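Local coordinates for protein COMB10 (Helicobacter pylori, PDB 2BHV) that probably serves as a VirB10-like core subunit, with a periplasmic domain, of the Com type IV secretion system, at residues Lys46-Leu52 and Gly219-Ser225; Gly90-Asn94 and Tyr131-Val135; Leu52-Ser58 and Pro212-Glu218. One frame throughout, in Å; residues are numbered along the deposited sequence.

Contact 1: Lys46-Leu52 and Gly219-Ser225; sequences KMIPAFL and GSRVFIS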
loop_
_atom_site.group_PDB
_atom_site.type_symbol
_atom_site.label_atom_id
_atom_site.label_comp_id
_atom_site.label_asym_id
_atom_site.label_seq_id
_atom_site.Cartn_x
_atom_site.Cartn_y
_atom_site.Cartn_z
ATOM N N LYS A 46 -19.446 -4.056 28.489
ATOM C CA LYS A 46 -20.266 -5.236 28.301
ATOM C C LYS A 46 -20.180 -5.524 26.811
ATOM O O LYS A 46 -20.075 -4.598 26.000
ATOM C CB LYS A 46 -21.715 -4.982 28.702
ATOM C CG LYS A 46 -22.324 -6.073 29.595
ATOM C CD LYS A 46 -22.883 -7.256 28.804
ATOM C CE LYS A 46 -23.111 -8.469 29.704
ATOM N NZ LYS A 46 -24.018 -8.165 30.850
ATOM N N MET A 47 -20.185 -6.800 26.448
ATOM C CA MET A 47 -20.129 -7.164 25.052
ATOM C C MET A 47 -21.511 -7.601 24.660
ATOM O O MET A 47 -21.939 -8.686 25.039
ATOM C CB MET A 47 -19.142 -8.309 24.832
ATOM C CG MET A 47 -17.735 -8.050 25.292
ATOM S SD MET A 47 -16.826 -7.045 24.120
ATOM C CE MET A 47 -16.922 -5.455 24.907
ATOM N N ILE A 48 -22.222 -6.749 23.927
ATOM C CA ILE A 48 -23.541 -7.097 23.407
ATOM C C ILE A 48 -23.383 -7.756 22.037
ATOM O O ILE A 48 -23.118 -7.083 21.044
ATOM C CB ILE A 48 -24.433 -5.864 23.277
ATOM C CG1 ILE A 48 -24.556 -5.142 24.609
ATOM C CG2 ILE A 48 -25.797 -6.246 22.742
ATOM C CD1 ILE A 48 -24.950 -3.707 24.465
ATOM N N PRO A 49 -23.538 -9.081 21.981
ATOM C CA PRO A 49 -23.346 -9.764 20.717
ATOM C C PRO A 49 -24.528 -9.541 19.770
ATOM O O PRO A 49 -25.686 -9.630 20.173
ATOM C CB PRO A 49 -23.244 -11.222 21.131
ATOM C CG PRO A 49 -24.052 -11.301 22.364
ATOM C CD PRO A 49 -23.915 -10.002 23.059
ATOM N N ALA A 50 -24.222 -9.234 18.519
ATOM C CA ALA A 50 -25.247 -8.994 17.524
ATOM C C ALA A 50 -24.744 -9.425 16.157
ATOM O O ALA A 50 -23.537 -9.536 15.929
ATOM C CB ALA A 50 -25.651 -7.528 17.510
ATOM N N PHE A 51 -25.676 -9.687 15.255
ATOM C CA PHE A 51 -25.350 -9.939 13.870
ATOM C C PHE A 51 -26.008 -8.898 12.978
ATOM O O PHE A 51 -27.082 -8.390 13.308
ATOM C CB PHE A 51 -25.739 -11.367 13.449
ATOM C CG PHE A 51 -27.231 -11.654 13.484
ATOM C CD1 PHE A 51 -28.025 -11.424 12.364
ATOM C CD2 PHE A 51 -27.825 -12.206 14.620
ATOM C CE1 PHE A 51 -29.389 -11.707 12.385
ATOM C CE2 PHE A 51 -29.176 -12.480 14.651
ATOM C CZ PHE A 51 -29.961 -12.235 13.532
ATOM N N LEU A 52 -25.355 -8.580 11.856
ATOM C CA LEU A 52 -25.847 -7.556 10.947
ATOM C C LEU A 52 -26.898 -8.101 10.015
ATOM O O LEU A 52 -26.677 -9.124 9.367
ATOM C CB LEU A 52 -24.713 -7.000 10.115
ATOM C CG LEU A 52 -23.554 -6.288 10.804
ATOM C CD1 LEU A 52 -22.586 -5.778 9.750
ATOM C CD2 LEU A 52 -24.043 -5.138 11.689
ATOM N N GLY A 219 -25.008 -10.748 8.070
ATOM C CA GLY A 219 -24.673 -12.018 8.689
ATOM C C GLY A 219 -23.369 -11.928 9.460
ATOM O O GLY A 219 -23.017 -12.834 10.228
ATOM N N SER A 220 -22.639 -10.835 9.251
ATOM C CA SER A 220 -21.439 -10.580 10.005
ATOM C C SER A 220 -21.804 -10.503 11.464
ATOM O O SER A 220 -22.850 -9.968 11.823
ATOM C CB SER A 220 -20.792 -9.282 9.553
ATOM O OG SER A 220 -20.196 -9.431 8.281
ATOM N N ARG A 221 -20.925 -11.042 12.297
ATOM C CA ARG A 221 -21.147 -11.122 13.722
ATOM C C ARG A 221 -20.304 -10.086 14.446
ATOM O O ARG A 221 -19.128 -9.900 14.150
ATOM C CB ARG A 221 -20.773 -12.512 14.198
ATOM C CG ARG A 221 -21.757 -13.137 15.168
ATOM C CD ARG A 221 -22.814 -13.868 14.419
ATOM N NE ARG A 221 -23.569 -14.792 15.259
ATOM C CZ ARG A 221 -23.724 -16.092 14.998
ATOM N NH1 ARG A 221 -23.168 -16.645 13.922
ATOM N NH2 ARG A 221 -24.442 -16.848 15.813
ATOM N N VAL A 222 -20.905 -9.431 15.426
ATOM C CA VAL A 222 -20.336 -8.228 16.006
ATOM C C VAL A 222 -20.558 -8.155 17.536
ATOM O O VAL A 222 -21.526 -8.710 18.040
ATOM C CB VAL A 222 -20.943 -7.016 15.263
ATOM C CG1 VAL A 222 -21.573 -6.009 16.206
ATOM C CG2 VAL A 222 -19.922 -6.392 14.321
ATOM N N PHE A 223 -19.652 -7.504 18.263
ATOM C CA PHE A 223 -19.940 -7.089 19.636
ATOM C C PHE A 223 -20.168 -5.594 19.655
ATOM O O PHE A 223 -19.321 -4.828 19.193
ATOM C CB PHE A 223 -18.785 -7.409 20.595
ATOM C CG PHE A 223 -18.583 -8.857 20.830
ATOM C CD1 PHE A 223 -19.522 -9.595 21.521
ATOM C CD2 PHE A 223 -17.450 -9.491 20.369
ATOM C CE1 PHE A 223 -19.342 -10.939 21.735
ATOM C CE2 PHE A 223 -17.268 -10.846 20.582
ATOM C CZ PHE A 223 -18.217 -11.569 21.260
ATOM N N ILE A 224 -21.311 -5.177 20.184
ATOM C CA ILE A 224 -21.536 -3.772 20.462
ATOM C C ILE A 224 -21.187 -3.514 21.926
ATOM O O ILE A 224 -21.715 -4.175 22.816
ATOM C CB ILE A 224 -22.970 -3.362 20.153
ATOM C CG1 ILE A 224 -23.250 -3.542 18.661
ATOM C CG2 ILE A 224 -23.219 -1.913 20.579
ATOM C CD1 ILE A 224 -24.694 -3.369 18.248
ATOM N N SER A 225 -20.278 -2.565 22.161
ATOM C CA SER A 225 -19.716 -2.332 23.479
ATOM C C SER A 225 -19.848 -0.873 23.929
ATOM O O SER A 225 -19.350 0.037 23.276
ATOM C CB SER A 225 -18.257 -2.751 23.483
ATOM O OG SER A 225 -17.653 -2.464 24.732
#
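Met47 and Phe223 meet near one end of an antiparallel beta ladder that joins strands 48-52 and 221-225 inside a larger mixed sheet. The two side chains cross at about a right angle. Met47 CB approaches Phe223 CD1 at 3.6 Å, and its sulfur lies obliquely above the ring, SD 4.7 Å from the Phe223 centroid: a Met-aromatic contact. A methionine chain bent at chi2 (-79°) and again at chi3 carries the sulfur there. On the same face Pro49 sets CB 4.0 Å from Phe223 CE1; it stands in a non-hydrogen-bonded pair, so its missing N-H costs the ladder between these two strands no bond. Further along, Phe51 CB lies beside Arg221 CD, while the arginine NE reaches out to a salt bridge with Glu69. The bridged residues of the other face are all aliphatic: Ile48 and Ile224 pair CB to CB, and small Ala50 sits opposite Val222, touching Ile224 CD1. Strand 62-68 flanks one strand of the pair and strand 152-156 the other, so the ladder is interior to the sheet. Beyond the last bridge the pairing carries on through Leu52, whose N donates to Ser220 O at 2.9 Å and whose O accepts from Gly219 N at 2.7 Å.

Contact 2: Gly90-Asn94 and Tyr131-Val135; sequences GYYSN and YNGLV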
loop_
_atom_site.group_PDB
_atom_site.type_symbol
_atom_site.label_atom_id
_atom_site.label_comp_id
_atom_site.label_asym_id
_atom_site.label_seq_id
_atom_site.Cartn_x
_atom_site.Cartn_y
_atom_site.Cartn_z
ATOM N N GLY A 90 -28.235 1.705 13.475
ATOM C CA GLY A 90 -27.063 2.566 13.405
ATOM C C GLY A 90 -26.890 3.268 12.065
ATOM O O GLY A 90 -27.533 2.913 11.078
ATOM N N TYR A 91 -26.014 4.271 12.042
ATOM C CA TYR A 91 -25.676 4.982 10.828
ATOM C C TYR A 91 -24.182 4.970 10.702
ATOM O O TYR A 91 -23.483 5.164 11.677
ATOM C CB TYR A 91 -26.216 6.405 10.880
ATOM C CG TYR A 91 -27.707 6.435 11.034
ATOM C CD1 TYR A 91 -28.544 6.331 9.925
ATOM C CD2 TYR A 91 -28.294 6.534 12.289
ATOM C CE1 TYR A 91 -29.937 6.335 10.063
ATOM C CE2 TYR A 91 -29.683 6.539 12.441
ATOM C CZ TYR A 91 -30.491 6.438 11.328
ATOM O OH TYR A 91 -31.847 6.445 11.496
ATOM N N TYR A 92 -23.696 4.712 9.501
ATOM C CA TYR A 92 -22.280 4.505 9.285
ATOM C C TYR A 92 -21.756 5.364 8.147
ATOM O O TYR A 92 -22.494 5.675 7.203
ATOM C CB TYR A 92 -21.990 3.031 8.992
ATOM C CG TYR A 92 -22.504 2.523 7.641
ATOM C CD1 TYR A 92 -21.730 2.651 6.477
ATOM C CD2 TYR A 92 -23.750 1.899 7.532
ATOM C CE1 TYR A 92 -22.176 2.183 5.263
ATOM C CE2 TYR A 92 -24.211 1.430 6.309
ATOM C CZ TYR A 92 -23.415 1.573 5.177
ATOM O OH TYR A 92 -23.863 1.114 3.949
ATOM N N SER A 93 -20.476 5.733 8.238
ATOM C CA SER A 93 -19.768 6.364 7.132
ATOM C C SER A 93 -18.336 5.849 7.041
ATOM O O SER A 93 -17.742 5.443 8.044
ATOM C CB SER A 93 -19.763 7.884 7.278
ATOM O OG SER A 93 -18.884 8.297 8.317
ATOM N N ASN A 94 -17.797 5.863 5.827
ATOM C CA ASN A 94 -16.402 5.567 5.609
ATOM C C ASN A 94 -15.665 6.877 5.400
ATOM O O ASN A 94 -16.051 7.688 4.572
ATOM C CB ASN A 94 -16.238 4.601 4.436
ATOM C CG ASN A 94 -16.637 3.174 4.811
ATOM O OD1 ASN A 94 -17.732 2.681 4.445
ATOM N ND2 ASN A 94 -15.756 2.504 5.577
ATOM N N TYR A 131 -26.548 11.943 4.975
ATOM C CA TYR A 131 -26.129 10.683 5.574
ATOM C C TYR A 131 -24.710 10.770 6.144
ATOM O O TYR A 131 -24.485 10.479 7.326
ATOM C CB TYR A 131 -26.215 9.539 4.549
ATOM C CG TYR A 131 -27.392 8.572 4.720
ATOM C CD1 TYR A 131 -27.446 7.689 5.807
ATOM C CD2 TYR A 131 -28.438 8.520 3.772
ATOM C CE1 TYR A 131 -28.510 6.798 5.960
ATOM C CE2 TYR A 131 -29.514 7.618 3.927
ATOM C CZ TYR A 131 -29.534 6.764 5.026
ATOM O OH TYR A 131 -30.571 5.878 5.207
ATOM N N ASN A 132 -23.758 11.168 5.295
ATOM C CA ASN A 132 -22.341 11.268 5.672
ATOM C C ASN A 132 -22.110 12.437 6.621
ATOM O O ASN A 132 -21.383 12.325 7.626
ATOM C CB ASN A 132 -21.470 11.410 4.416
ATOM C CG ASN A 132 -19.974 11.444 4.729
ATOM O OD1 ASN A 132 -19.212 12.166 4.072
ATOM N ND2 ASN A 132 -19.544 10.660 5.732
ATOM N N GLY A 133 -22.733 13.561 6.277
ATOM C CA GLY A 133 -22.846 14.697 7.165
ATOM C C GLY A 133 -23.472 14.270 8.473
ATOM O O GLY A 133 -22.903 14.521 9.531
ATOM N N LEU A 134 -24.624 13.599 8.405
ATOM C CA LEU A 134 -25.352 13.195 9.615
ATOM C C LEU A 134 -24.501 12.423 10.626
ATOM O O LEU A 134 -24.575 12.693 11.820
ATOM C CB LEU A 134 -26.607 12.388 9.276
ATOM C CG LEU A 134 -27.448 11.954 10.494
ATOM C CD1 LEU A 134 -28.598 12.935 10.755
ATOM C CD2 LEU A 134 -27.970 10.535 10.338
ATOM N N VAL A 135 -23.711 11.462 10.149
ATOM C CA VAL A 135 -22.788 10.731 11.022
ATOM C C VAL A 135 -21.761 11.677 11.628
ATOM O O VAL A 135 -21.418 11.560 12.791
ATOM C CB VAL A 135 -22.062 9.613 10.267
ATOM C CG1 VAL A 135 -21.018 8.975 11.144
ATOM C CG2 VAL A 135 -23.047 8.560 9.804
#
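Tyr91, on strand 87-94, receives Leu134, from the first turn of helix 132-146, and Tyr131, which precedes Asn132. Leu134 sets CD2 over one face of its ring, displaced toward the rim and 4.2 Å from Tyr91 CG. Tyr131 comes instead to the ring edge, its CE1 4.0 Å from Tyr91 CD1, with the two tyrosine side chains crossing at about a right angle. Val135 fills the angle between strand and helix: CG2 packs on Tyr91 CB at 4.0 Å and on the strand backbone, while CG1, anti to the valine N (chi1 174°), points to Ser93 OG at 3.6 Å. A serine suits this place because its short side chain lets helix and strand come close, and Asn132 borders it with its amide. Behind this first shell, Val135 N bonds to Tyr131 O, which fixes the spacing of the residues that face the strand. The strand is held in its sheet by neighbours on either side, Tyr91 bonding through its backbone to Val106 and Tyr92 to Gly62, and Lys63 touches both tyrosines of the pair. With only van der Waals contacts identified between helix and strand, the fit probably depends on the complementary shapes of aromatic and branched aliphatic groups.

Contact 3: Leu52-Ser58 and Pro212-Glu218; sequences LITPISS and PIVVIRE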
loop_
_atom_site.group_PDB
_atom_site.type_symbol
_atom_site.label_atom_id
_atom_site.label_comp_id
_atom_site.label_asym_id
_atom_site.label_seq_id
_atom_site.Cartn_x
_atom_site.Cartn_y
_atom_site.Cartn_z
ATOM N N LEU A 52 -25.355 -8.580 11.856
ATOM C CA LEU A 52 -25.847 -7.556 10.947
ATOM C C LEU A 52 -26.898 -8.101 10.015
ATOM O O LEU A 52 -26.677 -9.124 9.367
ATOM C CB LEU A 52 -24.713 -7.000 10.115
ATOM C CG LEU A 52 -23.554 -6.288 10.804
ATOM C CD1 LEU A 52 -22.586 -5.778 9.750
ATOM C CD2 LEU A 52 -24.043 -5.138 11.689
ATOM N N ILE A 53 -28.037 -7.408 9.951
ATOM C CA ILE A 53 -29.119 -7.735 9.023
ATOM C C ILE A 53 -28.862 -7.033 7.701
ATOM O O ILE A 53 -29.214 -7.535 6.650
ATOM C CB ILE A 53 -30.497 -7.325 9.599
ATOM C CG1 ILE A 53 -30.823 -8.175 10.824
ATOM C CG2 ILE A 53 -31.593 -7.471 8.564
ATOM C CD1 ILE A 53 -31.823 -7.529 11.764
ATOM N N THR A 54 -28.217 -5.879 7.776
ATOM C CA THR A 54 -27.938 -5.024 6.627
ATOM C C THR A 54 -26.436 -4.974 6.397
ATOM O O THR A 54 -25.688 -4.935 7.358
ATOM C CB THR A 54 -28.452 -3.610 6.925
ATOM O OG1 THR A 54 -29.875 -3.596 6.760
ATOM C CG2 THR A 54 -27.813 -2.547 6.013
ATOM N N PRO A 55 -25.983 -4.992 5.129
ATOM C CA PRO A 55 -24.543 -4.882 4.883
ATOM C C PRO A 55 -24.013 -3.458 5.074
ATOM O O PRO A 55 -24.784 -2.499 5.086
ATOM C CB PRO A 55 -24.406 -5.303 3.417
ATOM C CG PRO A 55 -25.687 -4.971 2.811
ATOM C CD PRO A 55 -26.738 -5.137 3.876
ATOM N N ILE A 56 -22.701 -3.345 5.238
ATOM C CA ILE A 56 -21.998 -2.066 5.278
ATOM C C ILE A 56 -21.012 -1.991 4.111
ATOM O O ILE A 56 -19.956 -2.645 4.149
ATOM C CB ILE A 56 -21.182 -1.931 6.579
ATOM C CG1 ILE A 56 -22.099 -1.956 7.805
ATOM C CG2 ILE A 56 -20.344 -0.654 6.565
ATOM C CD1 ILE A 56 -21.341 -1.891 9.133
ATOM N N SER A 57 -21.353 -1.205 3.080
ATOM C CA SER A 57 -20.443 -0.971 1.932
ATOM C C SER A 57 -19.500 0.230 2.172
ATOM O O SER A 57 -19.878 1.186 2.849
ATOM C CB SER A 57 -21.245 -0.739 0.660
ATOM O OG SER A 57 -22.067 0.413 0.811
ATOM N N SER A 58 -18.285 0.179 1.618
ATOM C CA SER A 58 -17.268 1.224 1.902
ATOM C C SER A 58 -17.339 2.466 0.991
ATOM O O SER A 58 -16.680 3.472 1.285
ATOM C CB SER A 58 -15.834 0.661 1.945
ATOM O OG SER A 58 -15.280 0.529 0.645
ATOM N N PRO A 212 -9.406 0.186 -1.612
ATOM C CA PRO A 212 -10.304 -0.789 -2.238
ATOM C C PRO A 212 -11.710 -0.656 -1.693
ATOM O O PRO A 212 -11.921 -0.068 -0.633
ATOM C CB PRO A 212 -9.702 -2.141 -1.836
ATOM C CG PRO A 212 -9.018 -1.877 -0.526
ATOM C CD PRO A 212 -8.635 -0.408 -0.497
ATOM N N ILE A 213 -12.670 -1.180 -2.428
ATOM C CA ILE A 213 -14.008 -1.279 -1.914
ATOM C C ILE A 213 -13.997 -2.373 -0.855
ATOM O O ILE A 213 -13.487 -3.469 -1.076
ATOM C CB ILE A 213 -15.042 -1.596 -3.022
ATOM C CG1 ILE A 213 -14.729 -0.815 -4.307
ATOM C CG2 ILE A 213 -16.467 -1.298 -2.525
ATOM C CD1 ILE A 213 -13.831 -1.568 -5.296
ATOM N N VAL A 214 -14.515 -2.046 0.313
ATOM C CA VAL A 214 -14.647 -3.001 1.384
ATOM C C VAL A 214 -16.115 -3.136 1.761
ATOM O O VAL A 214 -16.788 -2.155 2.076
ATOM C CB VAL A 214 -13.865 -2.577 2.613
ATOM C CG1 VAL A 214 -14.080 -3.575 3.738
ATOM C CG2 VAL A 214 -12.411 -2.463 2.288
ATOM N N VAL A 215 -16.606 -4.367 1.727
ATOM C CA VAL A 215 -17.953 -4.632 2.161
ATOM C C VAL A 215 -17.905 -5.539 3.378
ATOM O O VAL A 215 -17.134 -6.496 3.410
ATOM C CB VAL A 215 -18.831 -5.232 1.024
ATOM C CG1 VAL A 215 -20.119 -5.821 1.586
ATOM C CG2 VAL A 215 -19.136 -4.170 -0.016
ATOM N N ILE A 216 -18.707 -5.197 4.386
ATOM C CA ILE A 216 -18.954 -6.082 5.498
ATOM C C ILE A 216 -20.360 -6.656 5.301
ATOM O O ILE A 216 -21.356 -5.951 5.480
ATOM C CB ILE A 216 -18.783 -5.344 6.820
ATOM C CG1 ILE A 216 -17.320 -4.900 6.963
ATOM C CG2 ILE A 216 -19.169 -6.245 7.988
ATOM C CD1 ILE A 216 -17.081 -3.864 8.009
ATOM N N ARG A 217 -20.433 -7.921 4.882
ATOM C CA ARG A 217 -21.701 -8.543 4.484
ATOM C C ARG A 217 -22.674 -8.696 5.643
ATOM O O ARG A 217 -22.281 -8.835 6.794
ATOM C CB ARG A 217 -21.458 -9.923 3.863
ATOM C CG ARG A 217 -21.303 -9.945 2.340
ATOM C CD ARG A 217 -19.855 -9.643 1.936
ATOM N NE ARG A 217 -19.454 -10.296 0.682
ATOM C CZ ARG A 217 -18.726 -11.418 0.594
ATOM N NH1 ARG A 217 -18.300 -12.061 1.693
ATOM N NH2 ARG A 217 -18.417 -11.898 -0.610
ATOM N N GLU A 218 -23.956 -8.691 5.331
ATOM C CA GLU A 218 -24.955 -9.055 6.316
ATOM C C GLU A 218 -24.681 -10.479 6.816
ATOM O O GLU A 218 -24.174 -11.311 6.076
ATOM C CB GLU A 218 -26.370 -8.913 5.720
ATOM C CG GLU A 218 -26.765 -9.973 4.687
ATOM C CD GLU A 218 -26.267 -9.693 3.278
ATOM O OE1 GLU A 218 -25.281 -8.949 3.087
ATOM O OE2 GLU A 218 -26.882 -10.240 2.342
#
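Ile56 and Ile216 face each other as a hydrogen-bonded antiparallel pair, and their side chains adopt the same shape. The pairing of the backbones brings their beta-branched CB atoms to 4.2 Å, and in each CG1 is anti to the carbonyl carbon (chi1 -62° in Ile56). Both backbone bonds are nearly straight: Ile56 N to Ile216 O and Ile216 N to Ile56 O are each 2.9 Å. Ile216 CG2, the branch anti to the backbone N, also meets Leu52 CD1 at 3.9 Å, the two side chains crossing obliquely, and Leu103 and Ile105 add to the apolar cover of Ile56. The opposite face carries Ser57 and Val215, a non-hydrogen-bonded pair in which Val215 CG2 rests on Ser57 CB at 4.1 Å. At one end, Ser58 turns its hydroxyl between its own N and carbonyl carbon (chi1 82°), where OG accepts the N-H of Val214 at 2.7 Å; a serine can thus offer a side-chain oxygen to a main-chain donor. At the other end Glu218 bends at chi2 and lies alongside Pro55, both pointing the same way, with OE1 3.8 Å from the proline CB and the glutamate CB close to Ile53 O. Ile196 of the second subunit packs on Ile216. Two bridged residues per strand make this a short antiparallel ladder, with 56-57 at the edge of a small three-stranded sheet that continues through 215-216 to 161-162.

Contacts 1 and 3 pair the same two chain regions twice, in two different sheets with an interruption between: strand 48-52 is followed by 56-57, strand 215-216 by 221-226, and Leu52 belongs to both contacts. Their centres lie about 15 Å apart. Contact 2 is nested in sequence inside the loops that both close. It reaches the same large sheet as contact 1, yet their nearest atoms stay about 8 Å apart and their centres about 19 Å. Contact 3 does touch it: Tyr92, on the strand that contact 2 packs against a helix, brings CD1 to 3.6 Å from Ile56 CG2. All six segments belong to the TrbI-like part of the protein.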